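Local coordinates for porphyranase B (PDB 3JUU), which cleaves the sulfated red-algal polysaccharide porphyran at its beta-D-galactose-(1->4)-alpha-L-galactose-6-sulfate linkages, leaving the non-sulfated agarose portions uncut, at residues Thr257-Lys260 with Glu261-Thr264; Trp208-Lys211 with Asp212-Ile215; Lys161-Gln165 with Thr166-Asn170. All coordinates share one frame; numbering follows the deposited sequence.

The three contacts follow one another along a family GH16 jelly roll; none nests in or crosses another. Contact 3 comes first, where the loop after strand 141-150 turns into strand 166-174 close to Glu148, the probable proton donor. Contact 2 closes the tight turn of the hairpin formed by strands 202-210 and 213-218; its nearest atoms lie about 6 Å from those of contact 3, without touching. Contact 1 is last, a short helix after the loop from strand 237-242; it fastens the start of strand 264-276 to strand 73-87. Contacts 1 and 2 lie on opposite sides of the chain's centre, their centres about 36 Å apart; that of contact 3 is about 21 Å from each.

Contact 1. Residues Thr257-Lys260 with Glu261-Thr264; sequences TGSK and EDRT. With SO4 (sulfate ion), chain F.
Arg263 folds back over the turn that precedes it, its guanidinium reaching Gly258 and passing across the start of Lys260. NE donates to Gly258 O at 3.1 Å; the oxygen lies in the guanidinium plane, although the donor stands well above the plane of that carbonyl. The bend at chi3 (-62°) swings the rest of the group round, and its two terminal nitrogens grip a sulfate, probably from the crystallisation liquor: NH1 to O3 at 2.7 Å, nearly straight, and NH2 to O1 at 3.0 Å. Arginine suits this place because its planar array of N-H groups can hold a carbonyl and an anion together. NH1 also donates to Thr78 O of strand 73-87, and a water accepts from NH2, so the group is fixed on several sides.

Lys260 runs out at about a right angle to Arg263. Its CA lies over one guanidinium face, and its extended chain passes alongside the sulfate, with Lys260 CE 3.5 Å from O2; its positive charge probably helps to hold the anion.

Just before the helix, Ser259 takes the N-cap position. With chi1 at 67°, OG sits between its own backbone N and carbonyl carbon and accepts from Asp262 N at 3.0 Å, satisfying an amide that lacks a preceding turn. Serine is apt here, its short hydroxyl easily reaching that amide. The backbone closes the turn as Arg263 N donates to Ser259 O at 2.8 Å.

At the far end Thr264 OG1 donates to Lys260 O at 2.6 Å from above the carbonyl plane, and also bonds Thr77 OG1, which fastens the junction of helix and strand 264-276 to strand 73-87. The whole is a serine-capped single helical turn, a surface connection leading into strand 264-276 of the jelly roll.

Contact 2. Residues Trp208-Lys211 with Asp212-Ile215; sequences WKSK and DEII
The indole of Trp208 meets Ile214 obliquely: CD1 of the isoleucine comes to 3.5 Å from CD1 of the ring, the two side chains lying side by side on the buried side of the hairpin. Tyr107 packs edge-to-face with the indole, and Trp208 NE1 donates to Phe232 O, so this large apolar ring keeps its one polar atom satisfied. The other flat group, the Glu213 carboxylate, lies on the face that carries Ser210. Its OE1 takes Ser210 OG on the anti lone pair at 2.8 Å and Lys209 NZ on the syn side at 3.0 Å, the ammonium 26° out of plane; OE2 forms a salt bridge with Lys225. An alanine in place of Glu213 would probably leave Lys209 and Lys225 without this shared carboxylate, and Ser210 OG without its acceptor. Serine fits the turn because its short OG also accepts from Asp212 N at 3.3 Å.

A type I turn from Ser210 to Glu213 joins the strands, with a beta bulge beside it: Lys209 N and, weakly, Ser210 N both donate to Glu213 O. The hairpin is flanked by strand 108-115 beside 202-210 and by strand 221-226 beside 213-218.

Contact 3. Residues Lys161-Gln165 with Thr166-Asn170; sequences KYFDQ and TMNSN
Tyr162 offers its carbonyl to Thr166 as the loop feeds into strand 166-174 of the GH16 jelly roll. Gln165 N donates to Tyr162 O at 3.0 Å, closing a tight turn, and Thr166 OG1 comes to 3.1 Å from the same Tyr162 O. Threonine suits the strand's start: its hydroxyl turns back to the loop while its methyl, CG2, packs at 4.2 Å from Tyr162 CB.

Phe163 comes next. With CG anti to the backbone N (chi1 -157°), its ring is laid flat over the Asn168 amide, the planes 5° apart. The amide suits this stack because it is flat like the ring yet keeps N-H groups for carbonyls: Asn168 ND2 donates to Glu148 O and more weakly to Phe163 O at 3.1 Å. Trp247 meets the ring edge-to-face, and the Phe163 side chain is about 4 Å from that of Glu148, which places the stack beside the probable acid of the active site.

Asp164 and Gln165 turn to Lys196, their carboxylate and amide oxygens both suited to its charge. One water bridges the junction, donating to Phe163 O at 2.6 Å and Thr166 O at 2.8 Å.

Contact 1. Residues Thr257-Lys260 with Glu261-Thr264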
loop_
_atom_site.group_PDB
_atom_site.type_symbol
_atom_site.label_atom_id
_atom_site.label_comp_id
_atom_site.label_asym_id
_atom_site.label_seq_id
_atom_site.Cartn_x
_atom_site.Cartn_y
_atom_site.Cartn_z
ATOM N N THR A 257 -9.430 20.046 7.469
ATOM C CA THR A 257 -9.340 21.494 7.167
ATOM C C THR A 257 -8.180 21.814 6.204
ATOM O O THR A 257 -8.044 22.962 5.743
ATOM C CB THR A 257 -9.104 22.345 8.452
ATOM O OG1 THR A 257 -7.811 22.022 9.048
ATOM C CG2 THR A 257 -10.191 22.027 9.423
ATOM N N GLY A 258 -7.338 20.830 5.892
ATOM C CA GLY A 258 -6.177 21.083 5.004
ATOM C C GLY A 258 -6.577 21.435 3.579
ATOM O O GLY A 258 -7.701 21.141 3.100
ATOM N N SER A 259 -5.624 22.004 2.841
ATOM C CA SER A 259 -5.801 22.180 1.389
ATOM C C SER A 259 -6.049 20.858 0.651
ATOM O O SER A 259 -5.788 19.762 1.198
ATOM C CB SER A 259 -4.539 22.810 0.822
ATOM O OG SER A 259 -3.462 21.879 0.935
ATOM N N LYS A 260 -6.534 20.926 -0.591
ATOM C CA LYS A 260 -6.751 19.667 -1.363
ATOM C C LYS A 260 -5.414 18.934 -1.439
ATOM O O LYS A 260 -5.347 17.688 -1.246
ATOM C CB LYS A 260 -7.327 19.881 -2.734
ATOM C CG LYS A 260 -7.965 18.589 -3.316
ATOM C CD LYS A 260 -8.347 18.728 -4.748
ATOM C CE LYS A 260 -8.884 17.406 -5.248
ATOM N NZ LYS A 260 -9.537 17.645 -6.558
ATOM N N GLU A 261 -4.329 19.674 -1.688
ATOM C CA GLU A 261 -3.001 19.003 -1.774
ATOM C C GLU A 261 -2.637 18.275 -0.460
ATOM O O GLU A 261 -2.205 17.153 -0.472
ATOM C CB GLU A 261 -1.927 20.039 -2.094
ATOM C CG GLU A 261 -0.510 19.418 -2.394
ATOM C CD GLU A 261 -0.441 18.466 -3.664
ATOM O OE1 GLU A 261 -1.430 18.238 -4.466
ATOM O OE2 GLU A 261 0.682 17.925 -3.843
ATOM N N ASP A 262 -2.815 18.941 0.650
ATOM C CA ASP A 262 -2.559 18.339 1.986
ATOM C C ASP A 262 -3.490 17.153 2.223
ATOM O O ASP A 262 -3.051 16.177 2.879
ATOM C CB ASP A 262 -2.811 19.303 3.101
ATOM C CG ASP A 262 -1.707 20.358 3.251
ATOM O OD1 ASP A 262 -0.696 20.250 2.540
ATOM O OD2 ASP A 262 -1.890 21.214 4.144
ATOM N N ARG A 263 -4.725 17.159 1.660
ATOM C CA ARG A 263 -5.632 15.979 1.845
ATOM C C ARG A 263 -5.400 14.861 0.850
ATOM O O ARG A 263 -6.065 13.837 0.934
ATOM C CB ARG A 263 -7.120 16.437 1.760
ATOM C CG ARG A 263 -7.440 17.207 3.047
ATOM C CD ARG A 263 -8.936 17.743 3.051
ATOM N NE ARG A 263 -9.181 18.715 1.934
ATOM C CZ ARG A 263 -9.854 18.509 0.780
ATOM N NH1 ARG A 263 -10.359 17.337 0.352
ATOM N NH2 ARG A 263 -9.992 19.572 -0.040
ATOM N N THR A 264 -4.417 15.012 -0.048
ATOM C CA THR A 264 -4.265 14.105 -1.168
ATOM C C THR A 264 -2.989 13.264 -1.017
ATOM O O THR A 264 -1.945 13.822 -0.763
ATOM C CB THR A 264 -4.221 14.853 -2.501
ATOM O OG1 THR A 264 -5.535 15.459 -2.663
ATOM C CG2 THR A 264 -3.888 13.888 -3.750
HETATM S S SO4 F . -12.382 18.176 -2.693
HETATM O O1 SO4 F . -11.854 19.530 -2.417
HETATM O O2 SO4 F . -12.144 17.982 -4.136
HETATM O O3 SO4 F . -11.757 17.078 -1.934
HETATM O O4 SO4 F . -13.839 18.142 -2.449
HETATM O O HOH W 1 -9.706 22.502 0.633
#

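Contact 2. Residues Trp208-Lys211 with Asp212-Ile215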
loop_
_atom_site.group_PDB
_atom_site.type_symbol
_atom_site.label_atom_id
_atom_site.label_comp_id
_atom_site.label_asym_id
_atom_site.label_seq_id
_atom_site.Cartn_x
_atom_site.Cartn_y
_atom_site.Cartn_z
ATOM N N TRP A 208 9.964 -9.030 -3.827
ATOM C CA TRP A 208 9.348 -10.229 -3.358
ATOM C C TRP A 208 10.106 -11.348 -4.102
ATOM O O TRP A 208 9.656 -11.829 -5.153
ATOM C CB TRP A 208 7.851 -10.200 -3.720
ATOM C CG TRP A 208 7.084 -11.424 -3.398
ATOM C CD1 TRP A 208 7.435 -12.457 -2.576
ATOM C CD2 TRP A 208 5.720 -11.674 -3.804
ATOM N NE1 TRP A 208 6.414 -13.390 -2.524
ATOM C CE2 TRP A 208 5.341 -12.925 -3.252
ATOM C CE3 TRP A 208 4.784 -10.935 -4.585
ATOM C CZ2 TRP A 208 4.061 -13.528 -3.476
ATOM C CZ3 TRP A 208 3.507 -11.557 -4.851
ATOM C CH2 TRP A 208 3.174 -12.834 -4.278
ATOM N N LYS A 209 11.249 -11.754 -3.537
ATOM C CA LYS A 209 12.253 -12.563 -4.227
ATOM C C LYS A 209 11.819 -14.010 -4.275
ATOM O O LYS A 209 11.987 -14.673 -5.308
ATOM C CB LYS A 209 13.610 -12.379 -3.503
ATOM C CG LYS A 209 14.716 -13.326 -4.027
ATOM C CD LYS A 209 15.912 -13.071 -3.116
ATOM C CE LYS A 209 17.149 -13.825 -3.638
ATOM N NZ LYS A 209 16.916 -15.267 -3.687
ATOM N N SER A 210 11.315 -14.540 -3.171
ATOM C CA SER A 210 10.908 -15.960 -3.086
ATOM C C SER A 210 9.874 -16.101 -2.006
ATOM O O SER A 210 9.519 -15.101 -1.346
ATOM C CB SER A 210 12.119 -16.860 -2.781
ATOM O OG SER A 210 12.468 -16.669 -1.431
ATOM N N LYS A 211 9.428 -17.335 -1.724
ATOM C CA LYS A 211 8.373 -17.516 -0.717
ATOM C C LYS A 211 8.885 -17.103 0.680
ATOM O O LYS A 211 8.094 -16.854 1.547
ATOM C CB LYS A 211 7.931 -18.994 -0.659
ATOM C CG LYS A 211 9.079 -19.895 -0.069
ATOM C CD LYS A 211 8.767 -21.402 -0.182
ATOM C CE LYS A 211 10.043 -22.173 0.255
ATOM N NZ LYS A 211 9.839 -23.657 0.492
ATOM N N ASP A 212 10.212 -17.023 0.901
ATOM C CA ASP A 212 10.670 -16.677 2.233
ATOM C C ASP A 212 11.713 -15.555 2.279
ATOM O O ASP A 212 12.404 -15.442 3.310
ATOM C CB ASP A 212 11.225 -17.908 2.986
ATOM C CG ASP A 212 12.305 -18.631 2.226
ATOM O OD1 ASP A 212 12.967 -18.068 1.340
ATOM O OD2 ASP A 212 12.494 -19.835 2.531
ATOM N N GLU A 213 11.798 -14.721 1.247
ATOM C CA GLU A 213 12.783 -13.654 1.219
ATOM C C GLU A 213 12.120 -12.427 0.659
ATOM O O GLU A 213 11.708 -12.443 -0.510
ATOM C CB GLU A 213 13.946 -14.001 0.265
ATOM C CG GLU A 213 14.676 -15.265 0.648
ATOM C CD GLU A 213 15.689 -15.624 -0.451
ATOM O OE1 GLU A 213 15.267 -16.283 -1.428
ATOM O OE2 GLU A 213 16.842 -15.145 -0.348
ATOM N N ILE A 214 12.003 -11.379 1.498
ATOM C CA ILE A 214 11.303 -10.166 1.070
ATOM C C ILE A 214 12.320 -9.078 1.351
ATOM O O ILE A 214 12.777 -8.990 2.469
ATOM C CB ILE A 214 10.032 -9.964 1.939
ATOM C CG1 ILE A 214 9.073 -11.207 1.910
ATOM C CG2 ILE A 214 9.345 -8.606 1.610
ATOM C CD1 ILE A 214 8.391 -11.466 0.623
ATOM N N ILE A 215 12.634 -8.228 0.378
ATOM C CA ILE A 215 13.673 -7.233 0.549
ATOM C C ILE A 215 13.119 -5.863 0.237
ATOM O O ILE A 215 12.616 -5.652 -0.833
ATOM C CB ILE A 215 14.892 -7.525 -0.396
ATOM C CG1 ILE A 215 15.507 -8.866 0.014
ATOM C CG2 ILE A 215 15.957 -6.443 -0.231
ATOM C CD1 ILE A 215 15.136 -9.968 -0.839
#

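Contact 3. Residues Lys161-Gln165 with Thr166-Asn170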
loop_
_atom_site.group_PDB
_atom_site.type_symbol
_atom_site.label_atom_id
_atom_site.label_comp_id
_atom_site.label_asym_id
_atom_site.label_seq_id
_atom_site.Cartn_x
_atom_site.Cartn_y
_atom_site.Cartn_z
ATOM N N LYS A 161 5.031 7.383 17.658
ATOM C CA LYS A 161 5.330 8.817 17.614
ATOM C C LYS A 161 6.102 9.270 16.345
ATOM O O LYS A 161 6.053 10.436 15.977
ATOM C CB LYS A 161 6.075 9.248 18.887
ATOM C CG LYS A 161 7.329 8.445 19.119
ATOM C CD LYS A 161 7.980 8.762 20.459
ATOM C CE LYS A 161 9.220 7.863 20.604
ATOM N NZ LYS A 161 10.034 8.248 21.813
ATOM N N TYR A 162 6.807 8.342 15.678
ATOM C CA TYR A 162 7.535 8.713 14.422
ATOM C C TYR A 162 6.941 8.121 13.186
ATOM O O TYR A 162 7.626 8.097 12.141
ATOM C CB TYR A 162 8.996 8.234 14.469
ATOM C CG TYR A 162 9.694 8.831 15.642
ATOM C CD1 TYR A 162 9.884 10.223 15.716
ATOM C CD2 TYR A 162 10.197 8.004 16.681
ATOM C CE1 TYR A 162 10.562 10.797 16.801
ATOM C CE2 TYR A 162 10.884 8.564 17.747
ATOM C CZ TYR A 162 11.030 9.957 17.809
ATOM O OH TYR A 162 11.676 10.526 18.866
ATOM N N PHE A 163 5.696 7.649 13.283
ATOM C CA PHE A 163 5.069 6.931 12.176
ATOM C C PHE A 163 4.965 7.763 10.881
ATOM O O PHE A 163 4.830 7.170 9.793
ATOM C CB PHE A 163 3.679 6.389 12.600
ATOM C CG PHE A 163 3.204 5.235 11.800
ATOM C CD1 PHE A 163 3.681 3.951 12.110
ATOM C CD2 PHE A 163 2.290 5.375 10.741
ATOM C CE1 PHE A 163 3.266 2.838 11.389
ATOM C CE2 PHE A 163 1.872 4.262 10.032
ATOM C CZ PHE A 163 2.372 2.993 10.350
ATOM N N ASP A 164 4.978 9.087 11.005
ATOM C CA ASP A 164 4.859 9.997 9.874
ATOM C C ASP A 164 6.199 10.336 9.197
ATOM O O ASP A 164 6.243 11.197 8.288
ATOM C CB ASP A 164 4.195 11.319 10.365
ATOM C CG ASP A 164 5.014 12.066 11.472
ATOM O OD1 ASP A 164 5.934 11.485 12.091
ATOM O OD2 ASP A 164 4.650 13.231 11.754
ATOM N N GLN A 165 7.300 9.759 9.680
ATOM C CA GLN A 165 8.599 10.064 9.087
ATOM C C GLN A 165 9.436 8.808 8.854
ATOM O O GLN A 165 10.625 8.915 8.791
ATOM C CB GLN A 165 9.360 11.088 9.919
ATOM C CG GLN A 165 9.492 10.734 11.374
ATOM C CD GLN A 165 10.013 11.947 12.163
ATOM O OE1 GLN A 165 9.479 13.043 12.042
ATOM N NE2 GLN A 165 11.095 11.763 12.885
ATOM N N THR A 166 8.786 7.657 8.703
ATOM C CA THR A 166 9.484 6.412 8.510
ATOM C C THR A 166 8.884 5.635 7.320
ATOM O O THR A 166 7.715 5.817 6.946
ATOM C CB THR A 166 9.440 5.591 9.823
ATOM O OG1 THR A 166 8.108 5.635 10.306
ATOM C CG2 THR A 166 10.286 6.280 10.956
ATOM N N MET A 167 9.666 4.735 6.749
ATOM C CA MET A 167 9.078 3.657 5.937
ATOM C C MET A 167 8.738 2.505 6.878
ATOM O O MET A 167 9.607 1.912 7.523
ATOM C CB MET A 167 10.079 3.174 4.857
ATOM C CG MET A 167 9.428 2.163 3.907
ATOM S SD MET A 167 10.720 1.713 2.668
ATOM C CE MET A 167 9.924 0.398 1.791
ATOM N N ASN A 168 7.457 2.193 6.975
ATOM C CA ASN A 168 6.932 1.220 7.890
ATOM C C ASN A 168 6.471 0.084 7.016
ATOM O O ASN A 168 5.464 0.238 6.290
ATOM C CB ASN A 168 5.688 1.871 8.542
ATOM C CG ASN A 168 6.089 3.039 9.375
ATOM O OD1 ASN A 168 6.965 2.906 10.208
ATOM N ND2 ASN A 168 5.531 4.202 9.085
ATOM N N SER A 169 7.215 -1.043 7.049
ATOM C CA SER A 169 6.916 -2.185 6.163
ATOM C C SER A 169 6.563 -3.362 7.027
ATOM O O SER A 169 6.838 -3.361 8.281
ATOM C CB SER A 169 8.147 -2.559 5.338
ATOM O OG SER A 169 8.603 -1.403 4.571
ATOM N N ASN A 170 5.844 -4.316 6.458
ATOM C CA ASN A 170 5.363 -5.435 7.283
ATOM C C ASN A 170 5.052 -6.654 6.470
ATOM O O ASN A 170 4.932 -6.601 5.224
ATOM C CB ASN A 170 4.123 -4.987 8.128
ATOM C CG ASN A 170 4.079 -5.648 9.525
ATOM O OD1 ASN A 170 4.498 -6.796 9.683
ATOM N ND2 ASN A 170 3.517 -4.947 10.509
HETATM O O HOH W 2 5.709 7.681 7.366
#